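Local coordinates for M152 protein (Murid herpesvirus 1, PDB 4G59) that probably acts as an MHC class I-like viral immunoevasin that binds host NKG2D ligands of the RAE-1 family and keeps them from the cell surface, at residues L237-R240 against D241-G244. Residues are numbered along the deposited sequence; the frame is centred on the assembly and turned at random.
Sequences LDLR and DLNG
Asp241 folds back over the carbonyl of Asp238: its CB sits 3.2 Å from Asp238 O, and its carboxylate lies alongside the Asp238 side chain, with OD2 3.8 Å from Asp238 CB. A first torsion of -93° puts CG beside the backbone N, roughly opposite the carbonyl carbon, and points the carboxylate toward Asp238 CB. Asp241 N also approaches Asp238 O, at 3.0 Å, but the N-H is bent to 121° and the hydrogen bond is weak. It closes a type II beta turn from Asp238 to Asp241, with Arg240 at the third position, where phi is positive.

The first torsion of Arg240, 87°, sets CG between the backbone N and the carbonyl carbon, leaving CB and CG each 3.5 Å from Asp241 N. Beyond CG the chain runs extended to NE, and the guanidinium comes to rest with one face over Asp238 OD1, which lies 3.4 Å above the plane. NH2 makes a salt bridge to Asp238 OD2 that is purely a matter of charge, because no N-H points at the oxygen. Asp238 OD2 also forms a salt bridge with a basic side chain of the partner protein in the complex. The OD2 atoms of Asp238 and Asp241 are 4.7 Å apart, and the positive charges gathered at Asp238 probably offset some of that repulsion.

The turn ends strand 231-238 in the immunoglobulin-like domain, a two-sheet sandwich that matches the alpha3 position of an MHC class I-like molecule. On the inward side Leu242 follows; both its methyls rest on Leu237. Leu242 CD2 meets Leu237 CD1 at 4.0 Å, the two side chains crossing at about a right angle, while Leu242 CD1 touches Leu237 CD2 and lies 4.0 Å from Leu239 CD2. Leu213 of the facing sheet and Phe248 pack on both Leu237 and Leu242, and Val217 reaches Leu242 and Asp241.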
ATOM      1  N   LEU B 237      -2.036  -9.801  14.902  1.00 34.16           N
ATOM      2  CA  LEU B 237      -2.825  -9.674  16.125  1.00 36.77           C
ATOM      3  C   LEU B 237      -1.879  -9.345  17.283  1.00 38.46           C
ATOM      4  O   LEU B 237      -0.750  -9.877  17.376  1.00 35.03           O
ATOM      5  CB  LEU B 237      -3.582 -10.990  16.415  1.00 38.21           C
ATOM      6  CG  LEU B 237      -4.180 -11.223  17.811  1.00 39.28           C
ATOM      7  CD1 LEU B 237      -5.389 -10.327  18.037  1.00 41.13           C
ATOM      8  CD2 LEU B 237      -4.561 -12.682  18.060  1.00 41.52           C
ATOM      9  N   ASP B 238      -2.345  -8.470  18.155  1.00 36.64           N
ATOM     10  CA  ASP B 238      -1.629  -8.179  19.367  1.00 41.33           C
ATOM     11  C   ASP B 238      -2.445  -8.839  20.445  1.00 39.83           C
ATOM     12  O   ASP B 238      -3.561  -8.442  20.710  1.00 45.41           O
ATOM     13  CB  ASP B 238      -1.576  -6.675  19.604  1.00 39.15           C
ATOM     14  CG  ASP B 238      -0.695  -6.298  20.769  1.00 41.49           C
ATOM     15  OD1 ASP B 238      -0.339  -7.176  21.562  1.00 40.27           O
ATOM     16  OD2 ASP B 238      -0.354  -5.115  20.892  1.00 39.91           O
ATOM     17  N   LEU B 239      -1.883  -9.851  21.078  1.00 41.85           N
ATOM     18  CA  LEU B 239      -2.563 -10.488  22.168  1.00 47.50           C
ATOM     19  C   LEU B 239      -2.651  -9.354  23.157  1.00 55.65           C
ATOM     20  O   LEU B 239      -1.834  -8.447  23.142  1.00 61.53           O
ATOM     21  CB  LEU B 239      -1.744 -11.639  22.734  1.00 36.19           C
ATOM     22  CG  LEU B 239      -1.531 -12.846  21.826  1.00 42.16           C
ATOM     23  CD1 LEU B 239      -0.627 -13.848  22.480  1.00 29.43           C
ATOM     24  CD2 LEU B 239      -2.841 -13.485  21.455  1.00 38.09           C
ATOM     25  N   ARG B 240      -3.663  -9.370  23.995  1.00 50.56           N
ATOM     26  CA  ARG B 240      -3.841  -8.288  24.939  1.00 60.77           C
ATOM     27  C   ARG B 240      -4.639  -7.213  24.248  1.00 57.59           C
ATOM     28  O   ARG B 240      -4.769  -6.114  24.758  1.00 64.75           O
ATOM     29  CB  ARG B 240      -2.505  -7.619  25.266  1.00 53.26           C
ATOM     30  CG  ARG B 240      -2.070  -6.502  24.346  1.00 51.27           C
ATOM     31  CD  ARG B 240      -1.007  -5.658  25.046  1.00 54.01           C
ATOM     32  NE  ARG B 240      -0.371  -4.667  24.180  1.00 63.71           N
ATOM     33  CZ  ARG B 240       0.901  -4.712  23.797  1.00 61.21           C
ATOM     34  NH1 ARG B 240       1.685  -5.701  24.206  1.00 68.69           N
ATOM     35  NH2 ARG B 240       1.390  -3.771  23.007  1.00 50.77           N
ATOM     36  N   ASP B 241      -5.219  -7.559  23.109  1.00 56.73           N
ATOM     37  CA  ASP B 241      -6.222  -6.725  22.498  1.00 56.19           C
ATOM     38  C   ASP B 241      -7.339  -7.713  22.700  1.00 59.01           C
ATOM     39  O   ASP B 241      -8.505  -7.405  22.515  1.00 68.84           O
ATOM     40  CB  ASP B 241      -5.999  -6.448  21.018  1.00 51.14           C
ATOM     41  CG  ASP B 241      -5.236  -5.172  20.778  1.00 52.46           C
ATOM     42  OD1 ASP B 241      -4.976  -4.452  21.751  1.00 60.01           O
ATOM     43  OD2 ASP B 241      -4.892  -4.882  19.622  1.00 53.63           O
ATOM     44  N   LEU B 242      -6.948  -8.919  23.092  1.00 64.63           N
ATOM     45  CA  LEU B 242      -7.884  -9.995  23.381  1.00 73.96           C
ATOM     46  C   LEU B 242      -8.364  -9.965  24.836  1.00 84.38           C
ATOM     47  O   LEU B 242      -9.244 -10.740  25.224  1.00 91.52           O
ATOM     48  CB  LEU B 242      -7.257 -11.356  23.054  1.00 74.62           C
ATOM     49  CG  LEU B 242      -7.073 -11.668  21.562  1.00 64.30           C
ATOM     50  CD1 LEU B 242      -6.868 -13.144  21.343  1.00 65.53           C
ATOM     51  CD2 LEU B 242      -8.262 -11.172  20.744  1.00 61.02           C
ATOM     52  N   ASN B 243      -7.791  -9.054  25.622  1.00 82.23           N
ATOM     53  CA  ASN B 243      -8.103  -8.921  27.043  1.00 83.56           C
ATOM     54  C   ASN B 243      -7.984 -10.251  27.779  1.00 94.64           C
ATOM     55  O   ASN B 243      -8.990 -10.891  28.082  1.00 98.70           O
ATOM     56  CB  ASN B 243      -9.500  -8.315  27.258  1.00 88.61           C
ATOM     57  CG  ASN B 243      -9.719  -7.026  26.473  1.00 87.46           C
ATOM     58  OD1 ASN B 243      -8.781  -6.278  26.193  1.00 80.76           O
ATOM     59  ND2 ASN B 243     -10.972  -6.762  26.120  1.00 87.54           N
ATOM     60  N   GLY B 244      -6.751 -10.678  28.036  1.00 95.62           N
ATOM     61  CA  GLY B 244      -6.502 -11.859  28.845  1.00107.84           C
ATOM     62  C   GLY B 244      -6.790 -13.204  28.199  1.00107.47           C
ATOM     63  O   GLY B 244      -6.184 -14.212  28.568  1.00105.94           O
TER